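Local coordinates for hypothetical protein (Pseudomonas syringae pv. tomato, PDB 2OT9), which is of unknown function but belongs to the YaeQ family of the PDDEXK nuclease-like clan and binds a meso-tartaric acid molecule in this crystal, at residues R19-A30 with R43-Y51. Sequence-based numbering, arbitrary orientation.
Sequences RGVYESVKQTIA and RLLAYAFWY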
ATOM      1  N   ARG A  19       7.754  14.564  -4.885  1.00 25.66           N
ATOM      2  CA  ARG A  19       8.932  13.869  -5.412  1.00 25.89           C
ATOM      3  C   ARG A  19       9.296  14.261  -6.838  1.00 26.51           C
ATOM      4  O   ARG A  19      10.356  13.885  -7.325  1.00 26.47           O
ATOM      5  CB  ARG A  19       8.745  12.356  -5.325  1.00 26.22           C
ATOM      6  CG  ARG A  19       8.817  11.846  -3.903  1.00 25.54           C
ATOM      7  CD  ARG A  19       8.471  10.391  -3.841  1.00 27.02           C
ATOM      8  NE  ARG A  19       8.886   9.843  -2.560  1.00 27.72           N
ATOM      9  CZ  ARG A  19       9.038   8.549  -2.315  1.00 27.73           C
ATOM     10  NH1 ARG A  19       8.805   7.657  -3.276  1.00 27.72           N
ATOM     11  NH2 ARG A  19       9.448   8.154  -1.110  1.00 29.07           N
ATOM     12  N   GLY A  20       8.421  15.015  -7.498  1.00 25.90           N
ATOM     13  CA  GLY A  20       8.645  15.402  -8.883  1.00 26.69           C
ATOM     14  C   GLY A  20       8.514  14.168  -9.759  1.00 26.82           C
ATOM     15  O   GLY A  20       9.356  13.915 -10.616  1.00 26.99           O
ATOM     16  N   VAL A  21       7.469  13.380  -9.513  1.00 26.28           N
ATOM     17  CA  VAL A  21       7.202  12.188 -10.298  1.00 26.40           C
ATOM     18  C   VAL A  21       5.887  12.374 -11.052  1.00 26.18           C
ATOM     19  O   VAL A  21       4.850  12.659 -10.443  1.00 25.84           O
ATOM     20  CB  VAL A  21       7.134  10.913  -9.395  1.00 27.15           C
ATOM     21  CG1 VAL A  21       6.816   9.683 -10.228  1.00 27.72           C
ATOM     22  CG2 VAL A  21       8.442  10.734  -8.660  1.00 27.93           C
ATOM     23  N   TYR A  22       5.949  12.223 -12.374  1.00 25.35           N
ATOM     24  CA  TYR A  22       4.810  12.423 -13.266  1.00 25.47           C
ATOM     25  C   TYR A  22       4.789  11.257 -14.251  1.00 26.38           C
ATOM     26  O   TYR A  22       5.656  11.174 -15.133  1.00 25.97           O
ATOM     27  CB  TYR A  22       4.959  13.740 -14.054  1.00 25.12           C
ATOM     28  CG  TYR A  22       5.151  14.967 -13.193  1.00 23.87           C
ATOM     29  CD1 TYR A  22       4.092  15.825 -12.944  1.00 24.22           C
ATOM     30  CD2 TYR A  22       6.390  15.263 -12.625  1.00 22.25           C
ATOM     31  CE1 TYR A  22       4.253  16.967 -12.162  1.00 24.95           C
ATOM     32  CE2 TYR A  22       6.568  16.398 -11.816  1.00 24.21           C
ATOM     33  CZ  TYR A  22       5.491  17.243 -11.595  1.00 26.12           C
ATOM     34  OH  TYR A  22       5.637  18.377 -10.818  1.00 28.56           O
ATOM     35  N   GLU A  23       3.832  10.347 -14.076  1.00 27.31           N
ATOM     36  CA  GLU A  23       3.776   9.107 -14.870  1.00 28.59           C
ATOM     37  C   GLU A  23       2.331   8.736 -15.176  1.00 28.65           C
ATOM     38  O   GLU A  23       1.440   9.016 -14.379  1.00 28.09           O
ATOM     39  CB  GLU A  23       4.386   7.933 -14.099  1.00 29.17           C
ATOM     40  CG  GLU A  23       5.789   8.126 -13.548  1.00 32.69           C
ATOM     41  CD  GLU A  23       6.892   7.927 -14.583  0.80 37.10           C
ATOM     42  OE1 GLU A  23       6.600   7.889 -15.806  1.00 38.56           O
ATOM     43  OE2 GLU A  23       8.064   7.814 -14.161  1.00 39.88           O
ATOM     44  N   SER A  24       2.117   8.130 -16.344  1.00 29.06           N
ATOM     45  CA  SER A  24       0.917   7.344 -16.627  1.00 29.71           C
ATOM     46  C   SER A  24       1.358   5.893 -16.695  1.00 29.85           C
ATOM     47  O   SER A  24       2.243   5.534 -17.479  1.00 28.97           O
ATOM     48  CB  SER A  24       0.268   7.735 -17.956  1.00 30.17           C
ATOM     49  OG  SER A  24      -0.387   8.978 -17.847  1.00 32.74           O
ATOM     50  N   VAL A  25       0.745   5.073 -15.853  1.00 29.70           N
ATOM     51  CA  VAL A  25       1.138   3.687 -15.668  1.00 31.19           C
ATOM     52  C   VAL A  25      -0.106   2.784 -15.749  1.00 31.16           C
ATOM     53  O   VAL A  25      -1.212   3.189 -15.391  1.00 29.54           O
ATOM     54  CB  VAL A  25       1.821   3.489 -14.271  1.00 31.34           C
ATOM     55  CG1 VAL A  25       2.217   2.038 -14.051  1.00 33.95           C
ATOM     56  CG2 VAL A  25       3.049   4.356 -14.162  1.00 33.51           C
ATOM     57  N   LYS A  26       0.101   1.569 -16.243  1.00 32.25           N
ATOM     58  CA  LYS A  26      -0.909   0.525 -16.236  1.00 33.71           C
ATOM     59  C   LYS A  26      -0.345  -0.677 -15.493  1.00 34.48           C
ATOM     60  O   LYS A  26       0.825  -1.027 -15.660  1.00 34.83           O
ATOM     61  CB  LYS A  26      -1.289   0.132 -17.657  1.00 33.99           C
ATOM     62  CG  LYS A  26      -2.033   1.225 -18.402  1.00 34.94           C
ATOM     63  CD  LYS A  26      -2.728   0.678 -19.616  1.00 38.10           C
ATOM     64  CE  LYS A  26      -3.340   1.790 -20.442  1.00 40.69           C
ATOM     65  NZ  LYS A  26      -3.917   1.239 -21.699  1.00 42.00           N
ATOM     66  N   GLN A  27      -1.163  -1.280 -14.641  1.00 34.73           N
ATOM     67  CA  GLN A  27      -0.792  -2.501 -13.940  1.00 35.28           C
ATOM     68  C   GLN A  27      -1.943  -3.476 -13.987  1.00 35.60           C
ATOM     69  O   GLN A  27      -3.102  -3.073 -13.882  1.00 35.30           O
ATOM     70  CB  GLN A  27      -0.479  -2.208 -12.469  1.00 35.49           C
ATOM     71  CG  GLN A  27       0.894  -1.620 -12.216  1.00 37.38           C
ATOM     72  CD  GLN A  27       2.008  -2.615 -12.461  1.00 40.75           C
ATOM     73  OE1 GLN A  27       3.066  -2.257 -12.981  1.00 43.70           O
ATOM     74  NE2 GLN A  27       1.772  -3.876 -12.107  1.00 41.22           N
ATOM     75  N   THR A  28      -1.622  -4.757 -14.150  1.00 35.66           N
ATOM     76  CA  THR A  28      -2.596  -5.819 -13.980  1.00 35.96           C
ATOM     77  C   THR A  28      -2.467  -6.344 -12.548  1.00 35.96           C
ATOM     78  O   THR A  28      -1.356  -6.540 -12.045  1.00 36.62           O
ATOM     79  CB  THR A  28      -2.387  -6.932 -15.035  1.00 36.36           C
ATOM     80  OG1 THR A  28      -2.725  -6.416 -16.331  1.00 36.37           O
ATOM     81  CG2 THR A  28      -3.270  -8.142 -14.740  1.00 36.66           C
ATOM     82  N   ILE A  29      -3.597  -6.522 -11.877  1.00 35.32           N
ATOM     83  CA  ILE A  29      -3.595  -6.994 -10.493  1.00 35.33           C
ATOM     84  C   ILE A  29      -4.531  -8.186 -10.320  1.00 33.98           C
ATOM     85  O   ILE A  29      -5.671  -8.169 -10.782  1.00 33.47           O
ATOM     86  CB  ILE A  29      -4.010  -5.891  -9.502  1.00 36.04           C
ATOM     87  CG1 ILE A  29      -3.172  -4.635  -9.718  1.00 37.43           C
ATOM     88  CG2 ILE A  29      -3.840  -6.373  -8.056  1.00 36.88           C
ATOM     89  CD1 ILE A  29      -4.020  -3.447  -9.926  1.00 39.94           C
ATOM     90  N   ALA A  30      -4.013  -9.226  -9.680  1.00 33.46           N
ATOM     91  CA  ALA A  30      -4.799 -10.388  -9.320  1.00 32.16           C
ATOM     92  C   ALA A  30      -5.361 -10.171  -7.917  1.00 31.47           C
ATOM     93  O   ALA A  30      -4.622  -9.875  -6.971  1.00 31.05           O
ATOM     94  CB  ALA A  30      -3.944 -11.630  -9.367  1.00 32.97           C
ATOM     95  N   ARG A  43      -3.593  -1.451  -1.280  1.00 21.71           N
ATOM     96  CA  ARG A  43      -2.440  -1.801  -2.138  1.00 22.42           C
ATOM     97  C   ARG A  43      -2.240  -0.805  -3.293  1.00 21.87           C
ATOM     98  O   ARG A  43      -1.102  -0.462  -3.631  1.00 21.01           O
ATOM     99  CB  ARG A  43      -2.586  -3.217  -2.702  1.00 22.56           C
ATOM    100  CG  ARG A  43      -2.434  -4.299  -1.647  1.00 25.01           C
ATOM    101  CD  ARG A  43      -1.836  -5.571  -2.253  1.00 28.94           C
ATOM    102  NE  ARG A  43      -2.724  -6.198  -3.228  1.00 29.45           N
ATOM    103  CZ  ARG A  43      -2.353  -7.148  -4.085  1.00 34.18           C
ATOM    104  NH1 ARG A  43      -3.253  -7.662  -4.931  1.00 34.68           N
ATOM    105  NH2 ARG A  43      -1.088  -7.586  -4.101  1.00 34.10           N
ATOM    106  N   LEU A  44      -3.340  -0.363  -3.907  1.00 22.34           N
ATOM    107  CA  LEU A  44      -3.259   0.636  -4.996  1.00 22.77           C
ATOM    108  C   LEU A  44      -2.753   1.997  -4.507  1.00 23.20           C
ATOM    109  O   LEU A  44      -1.964   2.671  -5.199  1.00 22.95           O
ATOM    110  CB  LEU A  44      -4.618   0.825  -5.694  1.00 23.56           C
ATOM    111  CG  LEU A  44      -5.315  -0.409  -6.265  1.00 23.20           C
ATOM    112  CD1 LEU A  44      -6.625   0.003  -6.971  1.00 24.23           C
ATOM    113  CD2 LEU A  44      -4.421  -1.181  -7.191  1.00 24.37           C
ATOM    114  N   LEU A  45      -3.205   2.416  -3.327  1.00 22.87           N
ATOM    115  CA  LEU A  45      -2.699   3.660  -2.729  1.00 23.26           C
ATOM    116  C   LEU A  45      -1.199   3.538  -2.464  1.00 22.85           C
ATOM    117  O   LEU A  45      -0.451   4.464  -2.731  1.00 22.13           O
ATOM    118  CB  LEU A  45      -3.418   3.955  -1.406  1.00 23.19           C
ATOM    119  CG  LEU A  45      -4.851   4.483  -1.505  1.00 25.34           C
ATOM    120  CD1 LEU A  45      -5.497   4.504  -0.108  1.00 26.84           C
ATOM    121  CD2 LEU A  45      -4.866   5.866  -2.154  1.00 26.92           C
ATOM    122  N   ALA A  46      -0.767   2.394  -1.919  1.00 22.03           N
ATOM    123  CA  ALA A  46       0.669   2.164  -1.648  1.00 22.82           C
ATOM    124  C   ALA A  46       1.495   2.235  -2.938  1.00 22.61           C
ATOM    125  O   ALA A  46       2.594   2.785  -2.961  1.00 22.86           O
ATOM    126  CB  ALA A  46       0.878   0.779  -0.967  1.00 21.59           C
ATOM    127  N   TYR A  47       0.974   1.629  -3.996  1.00 22.99           N
ATOM    128  CA  TYR A  47       1.621   1.664  -5.306  1.00 23.45           C
ATOM    129  C   TYR A  47       1.877   3.101  -5.772  1.00 23.91           C
ATOM    130  O   TYR A  47       2.987   3.416  -6.222  1.00 24.06           O
ATOM    131  CB  TYR A  47       0.783   0.900  -6.354  1.00 23.78           C
ATOM    132  CG  TYR A  47       1.501   0.758  -7.682  1.00 22.73           C
ATOM    133  CD1 TYR A  47       2.503  -0.194  -7.854  1.00 21.96           C
ATOM    134  CD2 TYR A  47       1.196   1.602  -8.749  1.00 22.95           C
ATOM    135  CE1 TYR A  47       3.184  -0.309  -9.051  1.00 23.89           C
ATOM    136  CE2 TYR A  47       1.864   1.498  -9.957  1.00 24.24           C
ATOM    137  CZ  TYR A  47       2.857   0.540 -10.102  1.00 24.58           C
ATOM    138  OH  TYR A  47       3.527   0.431 -11.288  1.00 26.59           O
ATOM    139  N   ALA A  48       0.844   3.959  -5.696  1.00 23.61           N
ATOM    140  CA  ALA A  48       0.971   5.362  -6.096  1.00 23.25           C
ATOM    141  C   ALA A  48       1.932   6.105  -5.154  1.00 22.89           C
ATOM    142  O   ALA A  48       2.800   6.876  -5.601  1.00 22.88           O
ATOM    143  CB  ALA A  48      -0.402   6.046  -6.116  1.00 23.37           C
ATOM    144  N   PHE A  49       1.807   5.828  -3.859  1.00 22.41           N
ATOM    145  CA  PHE A  49       2.515   6.569  -2.821  1.00 22.86           C
ATOM    146  C   PHE A  49       4.018   6.268  -2.796  1.00 23.48           C
ATOM    147  O   PHE A  49       4.823   7.128  -2.431  1.00 23.72           O
ATOM    148  CB  PHE A  49       1.883   6.264  -1.463  1.00 23.56           C
ATOM    149  CG  PHE A  49       2.292   7.207  -0.374  1.00 24.69           C
ATOM    150  CD1 PHE A  49       2.007   8.574  -0.466  1.00 24.99           C
ATOM    151  CD2 PHE A  49       2.934   6.725   0.761  1.00 23.96           C
ATOM    152  CE1 PHE A  49       2.376   9.467   0.569  1.00 26.26           C
ATOM    153  CE2 PHE A  49       3.306   7.608   1.804  1.00 24.67           C
ATOM    154  CZ  PHE A  49       3.029   8.968   1.700  1.00 24.80           C
ATOM    155  N   TRP A  50       4.389   5.058  -3.195  1.00 23.06           N
ATOM    156  CA  TRP A  50       5.800   4.691  -3.277  1.00 24.01           C
ATOM    157  C   TRP A  50       6.238   4.273  -4.665  1.00 24.33           C
ATOM    158  O   TRP A  50       7.189   3.504  -4.805  1.00 24.74           O
ATOM    159  CB  TRP A  50       6.119   3.592  -2.259  1.00 23.33           C
ATOM    160  CG  TRP A  50       6.165   4.096  -0.850  1.00 22.94           C
ATOM    161  CD1 TRP A  50       7.114   4.919  -0.300  1.00 22.87           C
ATOM    162  CD2 TRP A  50       5.245   3.783   0.195  1.00 22.43           C
ATOM    163  NE1 TRP A  50       6.820   5.154   1.011  1.00 22.96           N
ATOM    164  CE2 TRP A  50       5.692   4.450   1.353  1.00 23.40           C
ATOM    165  CE3 TRP A  50       4.079   2.998   0.265  1.00 25.14           C
ATOM    166  CZ2 TRP A  50       5.016   4.355   2.589  1.00 23.99           C
ATOM    167  CZ3 TRP A  50       3.405   2.896   1.489  1.00 24.31           C
ATOM    168  CH2 TRP A  50       3.876   3.570   2.636  1.00 23.61           C
ATOM    169  N   TYR A  51       5.556   4.803  -5.684  1.00 25.16           N
ATOM    170  CA  TYR A  51       5.822   4.466  -7.076  1.00 25.52           C
ATOM    171  C   TYR A  51       7.310   4.471  -7.468  1.00 26.99           C
ATOM    172  O   TYR A  51       8.044   5.405  -7.137  1.00 26.07           O
ATOM    173  CB  TYR A  51       5.049   5.377  -8.050  1.00 26.00           C
ATOM    174  CG  TYR A  51       5.353   4.960  -9.463  1.00 26.27           C
ATOM    175  CD1 TYR A  51       4.759   3.816 -10.019  1.00 26.92           C
ATOM    176  CD2 TYR A  51       6.314   5.641 -10.220  1.00 26.94           C
ATOM    177  CE1 TYR A  51       5.093   3.399 -11.317  1.00 26.54           C
ATOM    178  CE2 TYR A  51       6.650   5.225 -11.500  1.00 29.32           C
ATOM    179  CZ  TYR A  51       6.041   4.106 -12.036  1.00 29.21           C
ATOM    180  OH  TYR A  51       6.395   3.714 -13.312  1.00 33.16           O
TER
HETATM  181  O   HOH W   1       7.737   7.658  -5.779  1.00 29.06           O
HETATM  182  O   HOH W   2       9.561   4.820  -3.584  1.00 33.45           O
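Val-25 packs against two tyrosines at once, one on each of its methyls. Val-25 CG2 lies 3.6 Å from Tyr-51 CE1, while its CG1 meets the edge of the Tyr-47 ring, 3.5 Å from the OH. Tyr-47 reaches the strand because its CG stands anti to the backbone N (chi1 -173°), and Gln-27 CG lies 3.6 Å from CZ of that ring. Deeper in, CD1 of Ile-29 touches CD2 of Leu-44 at 3.6 Å, and Leu-44 continues onto Ile-148 and Trp-150 of strand 147-155. Beside it, NH1 of Arg-43 gives Ala-30 O a weak, bent hydrogen bond (3.3 Å, 125°); the arginine's stronger partner is Glu-35.

Glu-23 still crosses the Tyr-51 ring at about a right angle, its CG 3.7 Å from CE2, but beyond it the contact is looser and wetter. Val-21 CG1 comes no nearer than 4.1 Å to CD2 of Tyr-51, and two waters in the plane of the Arg-19 guanidinium link its NH1 to the carbonyls of Tyr-51 and Trp-50, while NH2 bonds Gly-180 O. Side chains at alternate positions from Val-21 to Ile-29 face the helix; the axes of strand 21-30 and helix 43-49 make 144°. Helix 37-49 lies in the concave face of a curved mixed beta sheet whose edge strand is 21-31.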